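Local coordinates for protein fimbrium subunit Fim1C (Bacteroides vulgatus, PDB 4QB7) that probably forms part of the tip of a fimbrium, the kind of cell-surface filament that mediates cell adhesion and biofilm formation, at residues L16-E21 / D74-T79; A44-S49 / D87-T92. All coordinates share one frame; numbering follows the deposited sequence.

Overall arrangement
Both contacts lie on the same side of the chain's centre and reach the same mixed beta sheet, yet they do not touch: their centres are 21 Å apart and their nearest atoms about 9 Å. Interaction 1 sets strand 15-18 against strand 75-77 through side chains and waters, whereas interaction 2 joins strands 40-47 and 90-97 by backbone hydrogen bonds. Strand 64-72 ties the two together, since it pairs with both 40-47 and 75-77, and strand 90-97 is the next strand after 75-77. Their segments alternate along the sequence. Each contact binds sulfate, probably from the crystallisation liquor; one ion meets interaction 1 and two meet interaction 2.

Interaction 1 of 2, residues L16-E21 / D74-T79; sequences LDVYTE and DSWGYT. With SO4 (sulfate ion), chain O.
Val18 lays its CG2 methyl over one face of the Trp76 indole, a CH-pi contact with the methyl 3.8 Å from the centroid of the five-membered ring. The methyl sits off-centre, toward the rim of the ring. Further back along strand 15-18, Leu16 CB meets Trp76 CB at 3.8 Å. With CG anti to its carbonyl carbon (chi1 -51°), Leu16 carries CD1 to within 3.7 Å of Tyr78 CD1.

The short strand segments 16-18 and 75-77, whose directions differ by 120°, are bridged by two waters instead of direct backbone bonds. One accepts from Leu16 N and donates to Trp76 O and a sulfate oxygen; the other donates to Leu16 O and accepts from Trp76 N. The sulfate also takes a nearly straight bond from Tyr78 N to its O4 (3.2 Å, 166°), and this oxygen lies over a face of the Tyr78 ring. Tyr78 OH is hydrogen-bonded to Ile14 O.

Trp71 and Phe40 make edge-to-face contacts with Trp76, which also touches Leu34 and Lys35 of helix 30-36. Strand 15-18 runs parallel to strand 159-178, where Phe162 and Phe164 meet Leu16 and Val18, while strand 75-77 pairs with strand 64-72.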
ATOM      1  N   LEU A  16      19.293  18.033  -1.002  1.00 47.89           N
ATOM      2  CA  LEU A  16      18.339  16.934  -1.070  1.00 45.97           C
ATOM      3  C   LEU A  16      17.815  16.788  -2.459  1.00 50.68           C
ATOM      4  O   LEU A  16      17.565  17.778  -3.135  1.00 50.98           O
ATOM      5  CB  LEU A  16      17.136  17.097  -0.107  1.00 45.02           C
ATOM      6  CG  LEU A  16      17.380  17.401   1.356  1.00 48.21           C
ATOM      7  CD1 LEU A  16      16.071  17.517   2.075  1.00 47.20           C
ATOM      8  CD2 LEU A  16      18.251  16.350   2.005  1.00 49.30           C
ATOM      9  N   ASP A  17      17.553  15.551  -2.848  1.00 47.47           N
ATOM     10  CA  ASP A  17      16.944  15.206  -4.117  1.00 46.80           C
ATOM     11  C   ASP A  17      16.157  13.934  -3.934  1.00 47.52           C
ATOM     12  O   ASP A  17      16.506  13.113  -3.100  1.00 47.57           O
ATOM     13  CB  ASP A  17      18.010  15.057  -5.219  1.00 49.57           C
ATOM     14  CG  ASP A  17      17.447  14.787  -6.603  1.00 59.93           C
ATOM     15  OD1 ASP A  17      16.369  15.366  -6.938  1.00 61.71           O
ATOM     16  OD2 ASP A  17      18.093  14.026  -7.364  1.00 61.58           O
ATOM     17  N   VAL A  18      15.069  13.793  -4.670  1.00 43.03           N
ATOM     18  CA  VAL A  18      14.219  12.606  -4.659  1.00 41.23           C
ATOM     19  C   VAL A  18      14.159  12.133  -6.093  1.00 49.07           C
ATOM     20  O   VAL A  18      13.874  12.921  -6.999  1.00 49.14           O
ATOM     21  CB  VAL A  18      12.833  12.831  -4.027  1.00 42.36           C
ATOM     22  CG1 VAL A  18      11.994  11.559  -4.055  1.00 40.85           C
ATOM     23  CG2 VAL A  18      12.963  13.352  -2.609  1.00 41.64           C
ATOM     24  N   TYR A  19      14.536  10.872  -6.297  1.00 48.78           N
ATOM     25  CA  TYR A  19      14.603  10.225  -7.590  1.00 51.12           C
ATOM     26  C   TYR A  19      13.204  10.062  -8.148  1.00 58.25           C
ATOM     27  O   TYR A  19      12.287   9.713  -7.409  1.00 56.20           O
ATOM     28  CB  TYR A  19      15.331   8.884  -7.456  1.00 53.49           C
ATOM     29  CG  TYR A  19      15.248   7.971  -8.655  1.00 57.74           C
ATOM     30  CD1 TYR A  19      14.162   7.116  -8.829  1.00 59.33           C
ATOM     31  CD2 TYR A  19      16.300   7.884  -9.565  1.00 60.61           C
ATOM     32  CE1 TYR A  19      14.088   6.252  -9.920  1.00 62.06           C
ATOM     33  CE2 TYR A  19      16.249   7.006 -10.649  1.00 62.94           C
ATOM     34  CZ  TYR A  19      15.139   6.191 -10.823  1.00 74.29           C
ATOM     35  OH  TYR A  19      15.056   5.331 -11.896  1.00 81.79           O
ATOM     36  N   THR A  20      13.049  10.384  -9.448  1.00 60.46           N
ATOM     37  CA  THR A  20      11.803  10.297 -10.207  1.00 61.92           C
ATOM     38  C   THR A  20      11.893   9.086 -11.142  1.00 70.66           C
ATOM     39  O   THR A  20      12.833   8.954 -11.941  1.00 71.42           O
ATOM     40  CB  THR A  20      11.504  11.613 -10.972  1.00 65.03           C
ATOM     41  OG1 THR A  20      11.507  12.709 -10.072  1.00 63.72           O
ATOM     42  CG2 THR A  20      10.159  11.594 -11.649  1.00 63.04           C
ATOM     43  N   GLU A  21      10.891   8.218 -11.033  1.00 69.29           N
ATOM     44  CA  GLU A  21      10.729   7.002 -11.838  1.00 70.81           C
ATOM     45  C   GLU A  21      10.220   7.358 -13.261  1.00 77.94           C
ATOM     46  O   GLU A  21       9.562   8.390 -13.440  1.00 77.31           O
ATOM     47  CB  GLU A  21       9.767   6.015 -11.126  1.00 71.35           C
ATOM     48  CG  GLU A  21       8.428   6.613 -10.679  1.00 84.32           C
ATOM     49  CD  GLU A  21       8.312   7.268  -9.305  1.00105.78           C
ATOM     50  OE1 GLU A  21       9.160   8.126  -8.950  1.00 92.10           O
ATOM     51  OE2 GLU A  21       7.296   6.985  -8.626  1.00 92.44           O
ATOM     52  N   ASP A  74      10.869  24.823  -6.597  1.00 69.47           N
ATOM     53  CA  ASP A  74      11.788  24.113  -7.480  1.00 67.31           C
ATOM     54  C   ASP A  74      12.863  23.276  -6.739  1.00 64.88           C
ATOM     55  O   ASP A  74      13.645  22.615  -7.412  1.00 64.29           O
ATOM     56  CB  ASP A  74      12.461  25.117  -8.437  1.00 70.67           C
ATOM     57  CG  ASP A  74      13.103  26.320  -7.773  1.00 83.92           C
ATOM     58  OD1 ASP A  74      13.272  26.302  -6.529  1.00 84.86           O
ATOM     59  OD2 ASP A  74      13.464  27.267  -8.498  1.00 95.56           O
ATOM     60  N   SER A  75      12.889  23.259  -5.393  1.00 57.61           N
ATOM     61  CA  SER A  75      13.883  22.447  -4.676  1.00 55.55           C
ATOM     62  C   SER A  75      13.343  21.819  -3.383  1.00 57.46           C
ATOM     63  O   SER A  75      12.324  22.269  -2.866  1.00 58.43           O
ATOM     64  CB  SER A  75      15.113  23.281  -4.347  1.00 57.18           C
ATOM     65  OG  SER A  75      14.788  24.218  -3.338  1.00 63.62           O
ATOM     66  N   TRP A  76      14.033  20.780  -2.867  1.00 50.76           N
ATOM     67  CA  TRP A  76      13.722  20.138  -1.581  1.00 48.81           C
ATOM     68  C   TRP A  76      14.539  20.809  -0.489  1.00 54.38           C
ATOM     69  O   TRP A  76      15.730  21.043  -0.676  1.00 54.78           O
ATOM     70  CB  TRP A  76      14.032  18.634  -1.581  1.00 45.26           C
ATOM     71  CG  TRP A  76      13.157  17.809  -2.450  1.00 44.37           C
ATOM     72  CD1 TRP A  76      13.436  17.350  -3.703  1.00 46.66           C
ATOM     73  CD2 TRP A  76      11.878  17.279  -2.101  1.00 44.00           C
ATOM     74  NE1 TRP A  76      12.390  16.596  -4.173  1.00 45.01           N
ATOM     75  CE2 TRP A  76      11.397  16.574  -3.228  1.00 46.44           C
ATOM     76  CE3 TRP A  76      11.047  17.400  -0.969  1.00 45.05           C
ATOM     77  CZ2 TRP A  76      10.153  15.935  -3.231  1.00 45.68           C
ATOM     78  CZ3 TRP A  76       9.806  16.778  -0.983  1.00 45.58           C
ATOM     79  CH2 TRP A  76       9.369  16.061  -2.104  1.00 45.81           C
ATOM     80  N   GLY A  77      13.898  21.113   0.629  1.00 51.49           N
ATOM     81  CA  GLY A  77      14.536  21.758   1.762  1.00 51.52           C
ATOM     82  C   GLY A  77      14.085  21.235   3.104  1.00 57.31           C
ATOM     83  O   GLY A  77      13.132  20.455   3.210  1.00 57.30           O
ATOM     84  N   TYR A  78      14.810  21.649   4.130  1.00 55.02           N
ATOM     85  CA  TYR A  78      14.591  21.341   5.538  1.00 54.80           C
ATOM     86  C   TYR A  78      14.913  22.629   6.300  1.00 63.27           C
ATOM     87  O   TYR A  78      15.665  23.461   5.781  1.00 63.39           O
ATOM     88  CB  TYR A  78      15.429  20.118   5.987  1.00 53.95           C
ATOM     89  CG  TYR A  78      16.919  20.237   5.724  1.00 54.37           C
ATOM     90  CD1 TYR A  78      17.457  19.913   4.483  1.00 55.82           C
ATOM     91  CD2 TYR A  78      17.797  20.624   6.730  1.00 55.28           C
ATOM     92  CE1 TYR A  78      18.826  20.017   4.236  1.00 56.18           C
ATOM     93  CE2 TYR A  78      19.171  20.716   6.500  1.00 56.09           C
ATOM     94  CZ  TYR A  78      19.681  20.420   5.247  1.00 62.17           C
ATOM     95  OH  TYR A  78      21.031  20.522   4.992  1.00 61.58           O
ATOM     96  N   THR A  79      14.296  22.835   7.476  1.00 63.86           N
ATOM     97  CA  THR A  79      14.454  24.054   8.284  1.00 66.52           C
ATOM     98  C   THR A  79      15.763  24.052   9.114  1.00 73.55           C
ATOM     99  O   THR A  79      16.525  25.026   9.032  1.00 74.44           O
ATOM    100  CB  THR A  79      13.223  24.285   9.174  1.00 81.18           C
ATOM    101  OG1 THR A  79      13.073  23.181  10.070  1.00 89.77           O
ATOM    102  CG2 THR A  79      11.937  24.465   8.365  1.00 78.94           C
TER
HETATM  103  S   SO4 O 414      18.227  23.223   2.259  0.50 82.71           S
HETATM  104  O1  SO4 O 414      17.445  24.189   1.482  0.50 82.74           O
HETATM  105  O2  SO4 O 414      18.276  21.911   1.584  0.50 81.44           O
HETATM  106  O3  SO4 O 414      19.604  23.706   2.393  0.50 83.76           O
HETATM  107  O4  SO4 O 414      17.600  23.115   3.576  0.50 81.58           O
HETATM  108  O   HOH W   1      18.391  20.791  -1.405  1.00 44.96           O
HETATM  109  O   HOH W   2      16.239  19.803  -4.148  1.00 45.69           O

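Interaction 2 of 2, residues A44-S49 / D87-T92. With SO4 (sulfate ion), chain I; SO4 (sulfate ion), chain L.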
ATOM      1  N   ALA A  44      19.297  10.621  10.098  1.00 43.47           N
ATOM      2  CA  ALA A  44      20.696  10.687   9.705  1.00 42.07           C
ATOM      3  C   ALA A  44      21.582  10.363  10.898  1.00 46.80           C
ATOM      4  O   ALA A  44      21.408  10.904  11.988  1.00 46.63           O
ATOM      5  CB  ALA A  44      21.031  12.037   9.110  1.00 42.46           C
ATOM      6  N   TYR A  45      22.517   9.437  10.679  1.00 43.18           N
ATOM      7  CA  TYR A  45      23.445   8.907  11.674  1.00 42.01           C
ATOM      8  C   TYR A  45      24.879   9.226  11.282  1.00 46.45           C
ATOM      9  O   TYR A  45      25.402   8.708  10.292  1.00 46.70           O
ATOM     10  CB  TYR A  45      23.259   7.376  11.774  1.00 41.81           C
ATOM     11  CG  TYR A  45      21.886   6.887  12.188  1.00 41.50           C
ATOM     12  CD1 TYR A  45      20.796   6.983  11.323  1.00 42.50           C
ATOM     13  CD2 TYR A  45      21.702   6.207  13.383  1.00 43.41           C
ATOM     14  CE1 TYR A  45      19.535   6.495  11.680  1.00 38.86           C
ATOM     15  CE2 TYR A  45      20.453   5.687  13.735  1.00 44.87           C
ATOM     16  CZ  TYR A  45      19.365   5.876  12.900  1.00 46.66           C
ATOM     17  OH  TYR A  45      18.135   5.395  13.259  1.00 52.35           O
ATOM     18  N   GLN A  46      25.517  10.080  12.046  1.00 43.55           N
ATOM     19  CA  GLN A  46      26.916  10.415  11.805  1.00 43.24           C
ATOM     20  C   GLN A  46      27.839   9.393  12.519  1.00 46.35           C
ATOM     21  O   GLN A  46      27.699   9.150  13.724  1.00 44.08           O
ATOM     22  CB  GLN A  46      27.233  11.849  12.242  1.00 44.24           C
ATOM     23  CG  GLN A  46      28.614  12.282  11.803  1.00 49.46           C
ATOM     24  CD  GLN A  46      28.937  13.641  12.308  1.00 63.48           C
ATOM     25  OE1 GLN A  46      29.112  14.582  11.539  1.00 65.07           O
ATOM     26  NE2 GLN A  46      29.009  13.773  13.620  1.00 57.59           N
ATOM     27  N   THR A  47      28.743   8.778  11.739  1.00 42.74           N
ATOM     28  CA  THR A  47      29.728   7.808  12.203  1.00 42.91           C
ATOM     29  C   THR A  47      31.123   8.336  11.878  1.00 49.82           C
ATOM     30  O   THR A  47      31.277   9.348  11.183  1.00 51.09           O
ATOM     31  CB  THR A  47      29.524   6.408  11.539  1.00 46.67           C
ATOM     32  OG1 THR A  47      30.069   6.408  10.216  1.00 46.29           O
ATOM     33  CG2 THR A  47      28.084   5.902  11.554  1.00 39.87           C
ATOM     34  N   SER A  48      32.146   7.599  12.287  1.00 46.42           N
ATOM     35  CA  SER A  48      33.508   7.903  11.874  1.00 45.24           C
ATOM     36  C   SER A  48      33.704   7.337  10.447  1.00 48.61           C
ATOM     37  O   SER A  48      32.796   6.704   9.902  1.00 47.81           O
ATOM     38  CB  SER A  48      34.506   7.287  12.853  1.00 46.82           C
ATOM     39  OG  SER A  48      34.687   5.897  12.634  1.00 47.60           O
ATOM     40  N   SER A  49      34.893   7.522   9.873  1.00 45.58           N
ATOM     41  CA  SER A  49      35.247   6.946   8.586  1.00 44.63           C
ATOM     42  C   SER A  49      35.117   5.393   8.608  1.00 48.56           C
ATOM     43  O   SER A  49      34.966   4.809   7.543  1.00 48.96           O
ATOM     44  CB  SER A  49      36.666   7.350   8.213  1.00 46.24           C
ATOM     45  OG  SER A  49      37.598   6.651   9.014  1.00 50.16           O
ATOM     46  N   ASP A  87      35.890  17.001   8.520  1.00 60.18           N
ATOM     47  CA  ASP A  87      36.825  15.881   8.559  1.00 58.39           C
ATOM     48  C   ASP A  87      36.282  14.683   7.709  1.00 59.00           C
ATOM     49  O   ASP A  87      35.465  14.906   6.820  1.00 57.88           O
ATOM     50  CB  ASP A  87      37.137  15.491  10.020  1.00 59.69           C
ATOM     51  CG  ASP A  87      35.928  15.127  10.863  1.00 64.47           C
ATOM     52  OD1 ASP A  87      34.817  15.038  10.301  1.00 64.03           O
ATOM     53  OD2 ASP A  87      36.103  14.890  12.082  1.00 67.17           O
ATOM     54  N   ASP A  88      36.749  13.437   7.970  1.00 53.11           N
ATOM     55  CA  ASP A  88      36.448  12.245   7.182  1.00 51.27           C
ATOM     56  C   ASP A  88      35.276  11.414   7.722  1.00 52.77           C
ATOM     57  O   ASP A  88      35.060  10.273   7.281  1.00 51.30           O
ATOM     58  CB  ASP A  88      37.701  11.374   7.032  1.00 53.67           C
ATOM     59  CG  ASP A  88      38.483  11.039   8.299  1.00 63.81           C
ATOM     60  OD1 ASP A  88      37.894  11.097   9.413  1.00 61.59           O
ATOM     61  OD2 ASP A  88      39.658  10.670   8.175  1.00 72.85           O
ATOM     62  N   LYS A  89      34.482  12.021   8.625  1.00 47.44           N
ATOM     63  CA  LYS A  89      33.281  11.433   9.188  1.00 45.38           C
ATOM     64  C   LYS A  89      32.257  11.194   8.083  1.00 46.09           C
ATOM     65  O   LYS A  89      32.216  11.938   7.091  1.00 45.38           O
ATOM     66  CB  LYS A  89      32.702  12.343  10.278  1.00 47.75           C
ATOM     67  CG  LYS A  89      33.385  12.168  11.613  1.00 48.23           C
ATOM     68  CD  LYS A  89      32.548  12.727  12.752  1.00 56.11           C
ATOM     69  CE  LYS A  89      33.040  14.048  13.280  1.00 72.16           C
ATOM     70  NZ  LYS A  89      32.769  15.149  12.317  1.00 80.36           N
ATOM     71  N   LYS A  90      31.441  10.151   8.258  1.00 40.39           N
ATOM     72  CA  LYS A  90      30.417   9.722   7.306  1.00 38.80           C
ATOM     73  C   LYS A  90      29.019   9.928   7.880  1.00 44.81           C
ATOM     74  O   LYS A  90      28.865   9.968   9.109  1.00 45.08           O
ATOM     75  CB  LYS A  90      30.637   8.243   6.935  1.00 39.58           C
ATOM     76  CG  LYS A  90      31.912   8.024   6.108  1.00 41.13           C
ATOM     77  CD  LYS A  90      32.193   6.565   5.760  1.00 40.71           C
ATOM     78  CE  LYS A  90      33.464   6.521   4.958  1.00 44.34           C
ATOM     79  NZ  LYS A  90      34.020   5.159   4.784  1.00 47.63           N
ATOM     80  N   ILE A  91      28.005  10.093   6.997  1.00 41.82           N
ATOM     81  CA  ILE A  91      26.596  10.219   7.421  1.00 41.33           C
ATOM     82  C   ILE A  91      25.750   9.201   6.666  1.00 45.40           C
ATOM     83  O   ILE A  91      25.834   9.101   5.441  1.00 44.94           O
ATOM     84  CB  ILE A  91      25.997  11.658   7.297  1.00 43.88           C
ATOM     85  CG1 ILE A  91      26.896  12.723   7.983  1.00 43.87           C
ATOM     86  CG2 ILE A  91      24.575  11.708   7.894  1.00 42.27           C
ATOM     87  CD1 ILE A  91      26.579  14.095   7.462  1.00 47.57           C
ATOM     88  N   THR A  92      24.960   8.424   7.416  1.00 42.59           N
ATOM     89  CA  THR A  92      24.054   7.425   6.880  1.00 41.09           C
ATOM     90  C   THR A  92      22.635   7.966   7.012  1.00 44.64           C
ATOM     91  O   THR A  92      22.213   8.413   8.090  1.00 44.55           O
ATOM     92  CB  THR A  92      24.265   6.057   7.550  1.00 40.53           C
ATOM     93  OG1 THR A  92      25.438   5.497   6.993  1.00 42.35           O
ATOM     94  CG2 THR A  92      23.127   5.081   7.271  1.00 34.53           C
TER
HETATM   95  S   SO4 I 408      33.301   1.695   4.488  0.60 97.26           S
HETATM   96  O1  SO4 I 408      32.452   1.798   3.293  0.60 98.68           O
HETATM   97  O2  SO4 I 408      33.217   0.357   5.065  0.60 96.12           O
HETATM   98  O3  SO4 I 408      34.688   1.931   4.102  0.60 98.53           O
HETATM   99  O4  SO4 I 408      32.850   2.704   5.449  0.60 95.14           O
HETATM  100  S   SO4 L 411      32.478  18.993  11.646  0.60102.10           S
HETATM  101  O1  SO4 L 411      31.782  19.697  10.556  0.60102.63           O
HETATM  102  O2  SO4 L 411      31.848  17.694  11.877  0.60101.39           O
HETATM  103  O3  SO4 L 411      33.891  18.802  11.292  0.60101.30           O
HETATM  104  O4  SO4 L 411      32.365  19.800  12.864  0.60102.52           O
HETATM  105  O   HOH W   3      27.971   6.372   8.180  1.00 56.45           O
HETATM  106  O   HOH W   4      36.286   9.706  11.185  1.00 51.12           O
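An antiparallel strand pair of the mixed sheet joins the end of strand 40-47 to the start of strand 90-97. Tyr45-Thr92 and Thr47-Lys90 are hydrogen-bonded pairs, with Gln46-Ile91 the non-hydrogen-bonded pair between them. Tyr45 N donates to Thr92 O at 2.8 Å, and Thr47 N to Lys90 O at 2.9 Å; each bond has its return partner. Thr92 O also lies at the edge of the Tyr45 ring.

On the face carrying Gln46 and Ile91, the Gln46 side chain crosses that of Lys89 at a slant, its amide carbon CD 3.8 Å from Lys89 CD. Lys89 bends at chi3 (-104°) and chi4 (72°), which turns NZ back to a salt bridge with Asp87 OD1 at 2.9 Å, on the syn side of the carboxylate. The same NZ donates to a sulfate oxygen. A leucine in place of Lys89 would probably leave the Asp87 carboxylate without its positive mate and the sulfate without this donor.

Lys90, on the other face, reaches out fully extended beyond CG, and NZ donates at 2.9 Å to a lone pair of Ser49 O in the carbonyl plane. A second sulfate accepts from this ammonium group. Thr47 OG1 bonds to Ser48 O and accepts from a water that also meets Thr92 OG1; Asp150 N is a further partner of this Thr92 hydroxyl. A separate water links Ser49 N to Asp88 OD1 where the two segments leave the pairing.

On the face that carries Tyr45, Thr47 and Thr92, Trp52 of helix 52-55 packs against the two threonines and lies edge-to-face with Tyr45. Alternating hydrogen-bonded and non-hydrogen-bonded pairs, with side chains on alternate faces, are typical of antiparallel beta sheet, here in a member of the Mfa-like family of the fimbrillin superfamily.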